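Local coordinates for GRAM domain-containing protein 1A (Mus musculus, PDB 6GQF) that carries cholesterol without vesicles from the plasma membrane to the endoplasmic reticulum, binding the sterol in its VASt (ASTER) domain, at residues A[70-82]-A[90-102]. Residues are numbered along the deposited sequence; the frame is centred on the assembly and turned at random.
Sequences QQRKFTDVTLSPW and QRRVLTYTIPISN. With HC3 (25-hydroxycholesterol), chain E.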
ATOM      1  N   GLN A  70      -7.620   6.064   9.800  1.00 69.33           N
ATOM      2  CA  GLN A  70      -8.364   7.157  10.407  1.00 71.77           C
ATOM      3  C   GLN A  70      -7.489   8.409  10.453  1.00 70.73           C
ATOM      4  O   GLN A  70      -7.970   9.525  10.267  1.00 69.70           O
ATOM      5  CB  GLN A  70      -8.831   6.767  11.814  1.00 77.15           C
ATOM      6  CG  GLN A  70      -9.484   7.889  12.609  1.00 81.13           C
ATOM      7  CD  GLN A  70      -9.876   7.455  14.007  1.00 96.98           C
ATOM      8  OE1 GLN A  70      -9.811   6.271  14.345  1.00 93.76           O
ATOM      9  NE2 GLN A  70     -10.285   8.413  14.832  1.00102.16           N
ATOM     10  N   GLN A  71      -6.195   8.207  10.685  1.00 72.94           N
ATOM     11  CA  GLN A  71      -5.253   9.311  10.849  1.00 68.60           C
ATOM     12  C   GLN A  71      -4.950  10.015   9.522  1.00 60.31           C
ATOM     13  O   GLN A  71      -4.753  11.229   9.497  1.00 67.67           O
ATOM     14  CB  GLN A  71      -3.958   8.795  11.496  1.00 75.02           C
ATOM     15  CG  GLN A  71      -2.932   9.868  11.830  1.00 77.36           C
ATOM     16  CD  GLN A  71      -1.726   9.314  12.576  1.00 77.33           C
ATOM     17  OE1 GLN A  71      -1.783   8.227  13.154  1.00 69.87           O
ATOM     18  NE2 GLN A  71      -0.628  10.062  12.564  1.00 84.10           N
ATOM     19  N   ARG A  72      -4.918   9.262   8.425  1.00 58.33           N
ATOM     20  CA  ARG A  72      -4.720   9.853   7.100  1.00 62.72           C
ATOM     21  C   ARG A  72      -6.051  10.213   6.453  1.00 63.31           C
ATOM     22  O   ARG A  72      -6.125  10.444   5.245  1.00 60.68           O
ATOM     23  CB  ARG A  72      -3.941   8.907   6.193  1.00 55.73           C
ATOM     24  CG  ARG A  72      -2.556   8.616   6.696  1.00 57.03           C
ATOM     25  CD  ARG A  72      -1.580   8.443   5.557  1.00 66.65           C
ATOM     26  NE  ARG A  72      -0.925   9.699   5.179  1.00 75.41           N
ATOM     27  CZ  ARG A  72      -1.019  10.300   3.990  1.00 72.08           C
ATOM     28  NH1 ARG A  72      -1.756   9.792   3.005  1.00 62.56           N
ATOM     29  NH2 ARG A  72      -0.360  11.430   3.786  1.00 70.79           N
ATOM     30  N   LYS A  73      -7.097  10.245   7.272  1.00 64.92           N
ATOM     31  CA  LYS A  73      -8.406  10.754   6.873  1.00 68.18           C
ATOM     32  C   LYS A  73      -9.069   9.908   5.787  1.00 62.93           C
ATOM     33  O   LYS A  73      -9.548  10.435   4.786  1.00 62.81           O
ATOM     34  CB  LYS A  73      -8.283  12.208   6.397  1.00 69.31           C
ATOM     35  CG  LYS A  73      -7.801  13.178   7.470  1.00 74.75           C
ATOM     36  CD  LYS A  73      -7.389  14.529   6.878  1.00 95.96           C
ATOM     37  CE  LYS A  73      -8.539  15.233   6.148  1.00 92.62           C
ATOM     38  NZ  LYS A  73      -8.121  16.546   5.562  1.00 81.03           N
ATOM     39  N   PHE A  74      -9.101   8.596   5.997  1.00 61.30           N
ATOM     40  CA  PHE A  74      -9.780   7.689   5.078  1.00 66.23           C
ATOM     41  C   PHE A  74     -11.124   7.274   5.659  1.00 73.46           C
ATOM     42  O   PHE A  74     -11.206   6.847   6.811  1.00 79.71           O
ATOM     43  CB  PHE A  74      -8.924   6.453   4.792  1.00 62.45           C
ATOM     44  CG  PHE A  74      -7.675   6.742   4.004  1.00 61.71           C
ATOM     45  CD1 PHE A  74      -7.406   8.014   3.521  1.00 63.29           C
ATOM     46  CD2 PHE A  74      -6.772   5.729   3.742  1.00 60.34           C
ATOM     47  CE1 PHE A  74      -6.257   8.265   2.798  1.00 64.77           C
ATOM     48  CE2 PHE A  74      -5.626   5.973   3.023  1.00 59.04           C
ATOM     49  CZ  PHE A  74      -5.365   7.239   2.549  1.00 59.44           C
ATOM     50  N   THR A  75     -12.172   7.406   4.852  1.00 73.95           N
ATOM     51  CA  THR A  75     -13.525   7.086   5.286  1.00 73.85           C
ATOM     52  C   THR A  75     -14.073   5.884   4.522  1.00 75.38           C
ATOM     53  O   THR A  75     -13.494   5.453   3.523  1.00 71.30           O
ATOM     54  CB  THR A  75     -14.467   8.293   5.096  1.00 78.08           C
ATOM     55  OG1 THR A  75     -14.537   8.639   3.706  1.00 80.28           O
ATOM     56  CG2 THR A  75     -13.963   9.492   5.889  1.00 71.40           C
ATOM     57  N   ASP A  76     -15.188   5.348   5.009  1.00 77.47           N
ATOM     58  CA  ASP A  76     -15.850   4.211   4.378  1.00 77.14           C
ATOM     59  C   ASP A  76     -14.871   3.051   4.213  1.00 74.41           C
ATOM     60  O   ASP A  76     -14.879   2.358   3.195  1.00 76.30           O
ATOM     61  CB  ASP A  76     -16.445   4.614   3.021  1.00 80.48           C
ATOM     62  CG  ASP A  76     -17.544   5.663   3.147  1.00 98.37           C
ATOM     63  OD1 ASP A  76     -18.374   5.550   4.075  1.00102.30           O
ATOM     64  OD2 ASP A  76     -17.579   6.602   2.319  1.00 98.21           O
ATOM     65  N   VAL A  77     -14.024   2.850   5.218  1.00 70.40           N
ATOM     66  CA  VAL A  77     -13.042   1.772   5.179  1.00 74.69           C
ATOM     67  C   VAL A  77     -13.704   0.431   5.447  1.00 75.43           C
ATOM     68  O   VAL A  77     -14.332   0.231   6.487  1.00 83.62           O
ATOM     69  CB  VAL A  77     -11.913   1.981   6.201  1.00 69.43           C
ATOM     70  CG1 VAL A  77     -10.983   0.769   6.236  1.00 73.03           C
ATOM     71  CG2 VAL A  77     -11.131   3.234   5.869  1.00 75.05           C
ATOM     72  N   THR A  78     -13.543  -0.489   4.504  1.00 71.37           N
ATOM     73  CA  THR A  78     -14.142  -1.810   4.611  1.00 74.00           C
ATOM     74  C   THR A  78     -13.135  -2.888   4.250  1.00 71.42           C
ATOM     75  O   THR A  78     -12.576  -2.896   3.152  1.00 63.49           O
ATOM     76  CB  THR A  78     -15.368  -1.948   3.697  1.00 73.96           C
ATOM     77  OG1 THR A  78     -16.207  -0.795   3.837  1.00 86.36           O
ATOM     78  CG2 THR A  78     -16.146  -3.182   4.055  1.00 79.38           C
ATOM     79  N   LEU A  79     -12.922  -3.801   5.190  1.00 70.83           N
ATOM     80  CA  LEU A  79     -11.957  -4.875   5.026  1.00 74.21           C
ATOM     81  C   LEU A  79     -12.657  -6.215   4.831  1.00 75.47           C
ATOM     82  O   LEU A  79     -13.783  -6.403   5.285  1.00 81.04           O
ATOM     83  CB  LEU A  79     -11.036  -4.944   6.248  1.00 71.19           C
ATOM     84  CG  LEU A  79      -9.545  -4.698   6.022  1.00 71.87           C
ATOM     85  CD1 LEU A  79      -8.995  -5.626   4.940  1.00 76.46           C
ATOM     86  CD2 LEU A  79      -9.280  -3.235   5.692  1.00 79.14           C
ATOM     87  N   SER A  80     -11.986  -7.141   4.153  1.00 65.24           N
ATOM     88  CA  SER A  80     -12.471  -8.509   4.037  1.00 72.57           C
ATOM     89  C   SER A  80     -11.461  -9.463   4.664  1.00 76.97           C
ATOM     90  O   SER A  80     -10.263  -9.174   4.691  1.00 73.37           O
ATOM     91  CB  SER A  80     -12.711  -8.888   2.577  1.00 72.42           C
ATOM     92  OG  SER A  80     -11.505  -9.290   1.951  1.00 72.13           O
ATOM     93  N   PRO A  81     -11.942 -10.603   5.179  1.00 72.43           N
ATOM     94  CA  PRO A  81     -10.996 -11.599   5.683  1.00 73.55           C
ATOM     95  C   PRO A  81     -10.194 -12.203   4.534  1.00 77.94           C
ATOM     96  O   PRO A  81     -10.618 -12.099   3.382  1.00 77.81           O
ATOM     97  CB  PRO A  81     -11.904 -12.636   6.355  1.00 77.70           C
ATOM     98  CG  PRO A  81     -13.213 -12.501   5.662  1.00 78.56           C
ATOM     99  CD  PRO A  81     -13.341 -11.050   5.301  1.00 72.80           C
ATOM    100  N   TRP A  82      -9.046 -12.799   4.837  1.00 78.16           N
ATOM    101  CA  TRP A  82      -8.250 -13.469   3.816  1.00 77.04           C
ATOM    102  C   TRP A  82      -8.962 -14.709   3.296  1.00 70.78           C
ATOM    103  O   TRP A  82      -9.626 -15.418   4.051  1.00 70.53           O
ATOM    104  CB  TRP A  82      -6.875 -13.850   4.367  1.00 78.40           C
ATOM    105  CG  TRP A  82      -6.031 -12.666   4.694  1.00 75.27           C
ATOM    106  CD1 TRP A  82      -5.918 -12.052   5.904  1.00 77.93           C
ATOM    107  CD2 TRP A  82      -5.186 -11.938   3.794  1.00 69.24           C
ATOM    108  NE1 TRP A  82      -5.053 -10.989   5.817  1.00 76.41           N
ATOM    109  CE2 TRP A  82      -4.590 -10.899   4.532  1.00 70.41           C
ATOM    110  CE3 TRP A  82      -4.879 -12.067   2.436  1.00 71.74           C
ATOM    111  CZ2 TRP A  82      -3.702  -9.993   3.957  1.00 68.47           C
ATOM    112  CZ3 TRP A  82      -3.997 -11.168   1.871  1.00 70.69           C
ATOM    113  CH2 TRP A  82      -3.419 -10.144   2.630  1.00 67.01           C
ATOM    114  N   GLN A  90      -2.849 -16.314  -0.205  1.00 83.63           N
ATOM    115  CA  GLN A  90      -4.171 -15.887   0.243  1.00 85.31           C
ATOM    116  C   GLN A  90      -4.487 -14.546  -0.412  1.00 78.98           C
ATOM    117  O   GLN A  90      -3.586 -13.888  -0.931  1.00 71.29           O
ATOM    118  CB  GLN A  90      -4.227 -15.772   1.773  1.00 84.10           C
ATOM    119  CG  GLN A  90      -3.689 -16.992   2.519  1.00 85.16           C
ATOM    120  CD  GLN A  90      -3.670 -16.804   4.030  1.00 86.13           C
ATOM    121  OE1 GLN A  90      -2.607 -16.818   4.656  1.00 83.79           O
ATOM    122  NE2 GLN A  90      -4.849 -16.635   4.621  1.00 83.33           N
ATOM    123  N   ARG A  91      -5.757 -14.149  -0.397  1.00 76.84           N
ATOM    124  CA  ARG A  91      -6.173 -12.880  -0.999  1.00 72.76           C
ATOM    125  C   ARG A  91      -7.275 -12.213  -0.194  1.00 65.26           C
ATOM    126  O   ARG A  91      -8.167 -12.873   0.334  1.00 70.27           O
ATOM    127  CB  ARG A  91      -6.652 -13.081  -2.443  1.00 70.23           C
ATOM    128  CG  ARG A  91      -5.605 -13.674  -3.375  1.00 83.64           C
ATOM    129  CD  ARG A  91      -6.130 -13.883  -4.793  1.00 78.80           C
ATOM    130  NE  ARG A  91      -6.366 -12.617  -5.491  1.00 79.56           N
ATOM    131  CZ  ARG A  91      -7.542 -12.193  -5.956  1.00 86.10           C
ATOM    132  NH1 ARG A  91      -8.650 -12.919  -5.822  1.00 83.42           N
ATOM    133  NH2 ARG A  91      -7.607 -11.023  -6.573  1.00 81.28           N
ATOM    134  N   ARG A  92      -7.196 -10.893  -0.101  1.00 67.68           N
ATOM    135  CA  ARG A  92      -8.286 -10.094   0.435  1.00 69.43           C
ATOM    136  C   ARG A  92      -8.439  -8.855  -0.427  1.00 62.59           C
ATOM    137  O   ARG A  92      -7.625  -8.602  -1.319  1.00 59.90           O
ATOM    138  CB  ARG A  92      -8.041  -9.711   1.901  1.00 69.66           C
ATOM    139  CG  ARG A  92      -6.864  -8.771   2.140  1.00 65.70           C
ATOM    140  CD  ARG A  92      -6.814  -8.280   3.585  1.00 60.69           C
ATOM    141  NE  ARG A  92      -5.723  -7.329   3.796  1.00 66.67           N
ATOM    142  CZ  ARG A  92      -5.523  -6.640   4.917  1.00 68.30           C
ATOM    143  NH1 ARG A  92      -6.340  -6.786   5.951  1.00 72.35           N
ATOM    144  NH2 ARG A  92      -4.504  -5.798   5.008  1.00 66.49           N
ATOM    145  N   VAL A  93      -9.495  -8.097  -0.161  1.00 62.40           N
ATOM    146  CA  VAL A  93      -9.744  -6.847  -0.860  1.00 62.76           C
ATOM    147  C   VAL A  93     -10.159  -5.768   0.132  1.00 65.23           C
ATOM    148  O   VAL A  93     -10.840  -6.045   1.121  1.00 64.84           O
ATOM    149  CB  VAL A  93     -10.833  -7.000  -1.946  1.00 65.09           C
ATOM    150  CG1 VAL A  93     -10.269  -7.701  -3.169  1.00 66.67           C
ATOM    151  CG2 VAL A  93     -12.046  -7.754  -1.404  1.00 67.50           C
ATOM    152  N   LEU A  94      -9.725  -4.541  -0.141  1.00 70.81           N
ATOM    153  CA  LEU A  94     -10.043  -3.386   0.691  1.00 65.75           C
ATOM    154  C   LEU A  94     -10.733  -2.337  -0.154  1.00 64.40           C
ATOM    155  O   LEU A  94     -10.565  -2.302  -1.373  1.00 66.30           O
ATOM    156  CB  LEU A  94      -8.781  -2.783   1.320  1.00 64.68           C
ATOM    157  CG  LEU A  94      -7.888  -3.682   2.177  1.00 64.80           C
ATOM    158  CD1 LEU A  94      -7.018  -4.625   1.340  1.00 62.41           C
ATOM    159  CD2 LEU A  94      -7.030  -2.820   3.087  1.00 66.00           C
ATOM    160  N   THR A  95     -11.504  -1.475   0.493  1.00 59.53           N
ATOM    161  CA  THR A  95     -12.017  -0.298  -0.174  1.00 60.37           C
ATOM    162  C   THR A  95     -12.099   0.835   0.827  1.00 70.14           C
ATOM    163  O   THR A  95     -12.348   0.608   2.011  1.00 72.23           O
ATOM    164  CB  THR A  95     -13.395  -0.541  -0.814  1.00 67.53           C
ATOM    165  OG1 THR A  95     -13.841   0.663  -1.450  1.00 74.67           O
ATOM    166  CG2 THR A  95     -14.420  -0.976   0.228  1.00 73.47           C
ATOM    167  N   TYR A  96     -11.865   2.053   0.355  1.00 66.02           N
ATOM    168  CA  TYR A  96     -11.972   3.225   1.206  1.00 66.94           C
ATOM    169  C   TYR A  96     -11.968   4.483   0.364  1.00 69.95           C
ATOM    170  O   TYR A  96     -11.453   4.495  -0.757  1.00 65.87           O
ATOM    171  CB  TYR A  96     -10.835   3.266   2.233  1.00 66.56           C
ATOM    172  CG  TYR A  96      -9.505   2.806   1.696  1.00 62.29           C
ATOM    173  CD1 TYR A  96      -8.793   3.577   0.787  1.00 62.58           C
ATOM    174  CD2 TYR A  96      -8.962   1.599   2.099  1.00 65.08           C
ATOM    175  CE1 TYR A  96      -7.577   3.151   0.290  1.00 61.92           C
ATOM    176  CE2 TYR A  96      -7.751   1.164   1.612  1.00 69.17           C
ATOM    177  CZ  TYR A  96      -7.061   1.942   0.709  1.00 70.78           C
ATOM    178  OH  TYR A  96      -5.850   1.506   0.226  1.00 74.58           O
ATOM    179  N   THR A  97     -12.572   5.529   0.915  1.00 69.76           N
ATOM    180  CA  THR A  97     -12.605   6.836   0.286  1.00 65.46           C
ATOM    181  C   THR A  97     -11.446   7.663   0.817  1.00 63.49           C
ATOM    182  O   THR A  97     -11.154   7.634   2.012  1.00 64.56           O
ATOM    183  CB  THR A  97     -13.936   7.548   0.556  1.00 70.97           C
ATOM    184  OG1 THR A  97     -15.005   6.770   0.003  1.00 75.68           O
ATOM    185  CG2 THR A  97     -13.950   8.959  -0.052  1.00 71.84           C
ATOM    186  N   ILE A  98     -10.782   8.384  -0.080  1.00 65.92           N
ATOM    187  CA  ILE A  98      -9.627   9.194   0.283  1.00 65.78           C
ATOM    188  C   ILE A  98      -9.850  10.651  -0.089  1.00 63.37           C
ATOM    189  O   ILE A  98     -10.673  10.954  -0.953  1.00 63.13           O
ATOM    190  CB  ILE A  98      -8.335   8.698  -0.407  1.00 69.01           C
ATOM    191  CG1 ILE A  98      -8.418   8.906  -1.928  1.00 62.88           C
ATOM    192  CG2 ILE A  98      -8.071   7.234  -0.048  1.00 62.79           C
ATOM    193  CD1 ILE A  98      -7.157   8.516  -2.668  1.00 68.56           C
ATOM    194  N   PRO A  99      -9.117  11.561   0.569  1.00 65.08           N
ATOM    195  CA  PRO A  99      -9.109  12.976   0.190  1.00 62.72           C
ATOM    196  C   PRO A  99      -8.109  13.269  -0.928  1.00 61.99           C
ATOM    197  O   PRO A  99      -7.053  12.643  -0.969  1.00 65.26           O
ATOM    198  CB  PRO A  99      -8.711  13.678   1.487  1.00 63.94           C
ATOM    199  CG  PRO A  99      -7.878  12.676   2.210  1.00 66.17           C
ATOM    200  CD  PRO A  99      -8.418  11.326   1.844  1.00 60.35           C
ATOM    201  N   ILE A 100      -8.462  14.181  -1.834  1.00 68.90           N
ATOM    202  CA  ILE A 100      -7.552  14.648  -2.881  1.00 70.51           C
ATOM    203  C   ILE A 100      -7.221  16.113  -2.612  1.00 78.29           C
ATOM    204  O   ILE A 100      -8.117  16.938  -2.429  1.00 80.86           O
ATOM    205  CB  ILE A 100      -8.156  14.483  -4.300  1.00 70.77           C
ATOM    206  CG1 ILE A 100      -7.982  13.047  -4.801  1.00 66.96           C
ATOM    207  CG2 ILE A 100      -7.481  15.410  -5.313  1.00 77.76           C
ATOM    208  CD1 ILE A 100      -8.810  12.027  -4.084  1.00 64.91           C
ATOM    209  N   SER A 101      -5.928  16.422  -2.590  1.00 89.27           N
ATOM    210  CA  SER A 101      -5.446  17.760  -2.259  1.00 86.78           C
ATOM    211  C   SER A 101      -4.982  18.522  -3.502  1.00 89.37           C
ATOM    212  O   SER A 101      -5.185  19.732  -3.599  1.00 94.85           O
ATOM    213  CB  SER A 101      -4.303  17.666  -1.246  1.00 90.19           C
ATOM    214  OG  SER A 101      -4.687  16.896  -0.118  1.00 97.22           O
ATOM    215  N   ASN A 102      -4.352  17.817  -4.441  1.00 91.16           N
ATOM    216  CA  ASN A 102      -3.879  18.440  -5.678  1.00 87.60           C
ATOM    217  C   ASN A 102      -5.031  19.103  -6.427  1.00 90.93           C
ATOM    218  O   ASN A 102      -5.999  18.441  -6.802  1.00 97.69           O
ATOM    219  CB  ASN A 102      -3.159  17.421  -6.589  1.00 90.11           C
ATOM    220  CG  ASN A 102      -3.773  16.023  -6.544  1.00 92.51           C
ATOM    221  OD1 ASN A 102      -4.726  15.725  -7.269  1.00 92.52           O
ATOM    222  ND2 ASN A 102      -3.200  15.149  -5.716  1.00 82.60           N
TER
HETATM  223  C18 HC3 E 601      -2.008   8.958  -4.710  1.00 49.78           C
HETATM  224  C13 HC3 E 601      -3.215   8.173  -5.237  1.00 52.00           C
HETATM  225  C12 HC3 E 601      -4.154   8.194  -4.162  1.00 49.92           C
HETATM  226  C11 HC3 E 601      -3.672   7.333  -2.858  1.00 53.20           C
HETATM  227  C9  HC3 E 601      -3.264   5.906  -3.208  1.00 50.72           C
HETATM  228  C10 HC3 E 601      -2.788   5.047  -1.912  1.00 50.72           C
HETATM  229  C19 HC3 E 601      -1.895   5.928  -1.069  1.00 52.35           C
HETATM  230  C1  HC3 E 601      -4.007   4.695  -1.060  1.00 56.77           C
HETATM  231  C2  HC3 E 601      -3.647   3.834   0.127  1.00 60.81           C
HETATM  232  C3  HC3 E 601      -2.920   2.587  -0.260  1.00 62.50           C
HETATM  233  O1  HC3 E 601      -2.502   1.882   0.909  1.00 67.87           O
HETATM  234  C4  HC3 E 601      -1.690   2.888  -1.113  1.00 51.81           C
HETATM  235  C5  HC3 E 601      -2.047   3.818  -2.268  1.00 47.09           C
HETATM  236  C6  HC3 E 601      -1.139   3.800  -3.646  1.00 50.48           C
HETATM  237  C7  HC3 E 601      -1.711   4.498  -4.821  1.00 48.67           C
HETATM  238  C8  HC3 E 601      -2.221   5.951  -4.320  1.00 43.38           C
HETATM  239  C14 HC3 E 601      -2.748   6.720  -5.505  1.00 43.55           C
HETATM  240  C15 HC3 E 601      -1.865   6.795  -6.852  1.00 44.36           C
HETATM  241  C16 HC3 E 601      -2.523   8.157  -7.669  1.00 46.18           C
HETATM  242  C17 HC3 E 601      -3.587   8.769  -6.737  1.00 44.14           C
HETATM  243  C20 HC3 E 601      -3.696  10.219  -6.750  1.00 43.32           C
HETATM  244  C21 HC3 E 601      -5.188  10.574  -6.479  1.00 55.56           C
HETATM  245  C22 HC3 E 601      -3.183  10.971  -8.027  1.00 54.73           C
HETATM  246  C23 HC3 E 601      -4.238  11.635  -8.877  1.00 58.21           C
HETATM  247  C24 HC3 E 601      -3.531  12.018 -10.156  1.00 56.13           C
HETATM  248  C25 HC3 E 601      -4.316  13.077 -10.891  1.00 69.63           C
HETATM  249  C26 HC3 E 601      -3.631  13.307 -12.216  1.00 59.46           C
HETATM  250  C27 HC3 E 601      -5.733  12.589 -11.124  1.00 61.87           C
HETATM  251  O2  HC3 E 601      -4.315  14.267 -10.138  1.00 76.21           O
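W82 lays its indole flat against the extended side chain of R92, whose CG stands 3.6 Å from the centroid of the six-membered ring, almost on the ring normal, in a CH-pi contact. With CG between backbone N and carbonyl carbon (chi1 66°), the arginine runs across that face and hands its NH2 to Q115 of strand 108-119, while W82 NE1 bonds to F59 O. Cut back to an alanine here, W82 would probably leave the CG-CD stem of R92 without its supporting ring face and F59 O without the indole N-H, though NH2 could keep Q115. Beside it, L79 and L94 pack methyl to methyl, CD2 to CD2 at 3.5 Å.

At the other end F74 is the tight point. I98 CG2 sits over one ring face, 3.7 Å from the centroid, R72 CB, from F74's own segment, lies over the rim of the opposite face, and P99 CD meets the edge. The Y96 ring lies nearly parallel to F74, planes at 15° but slid apart with little overlap; its OH bonds to E113 and comes close to the sterol A ring, and I98 CD1 touches C12 of 25-hydroxycholesterol at 3.4 Å.

The other sheet face is looser and more exposed. T75 pairs with T97 and T78 with T95 through two backbone bonds each, T97 N to T75 O being 2.8 Å; above them T78 CB merely brushes T95 CG2, and T97 OG1 makes only a weak bond to D76 OD2. One extra residue between T75 and T78 forms a beta bulge. Farther on, S80 OG replaces a backbone acceptor, taking V93 N at 3.2 Å in a nearly straight bond.

Short outermost strand 77-79 thus closes an antiparallel hairpin with strand 90-99, whose inner face lines the sterol pocket of the StAR-like VASt fold.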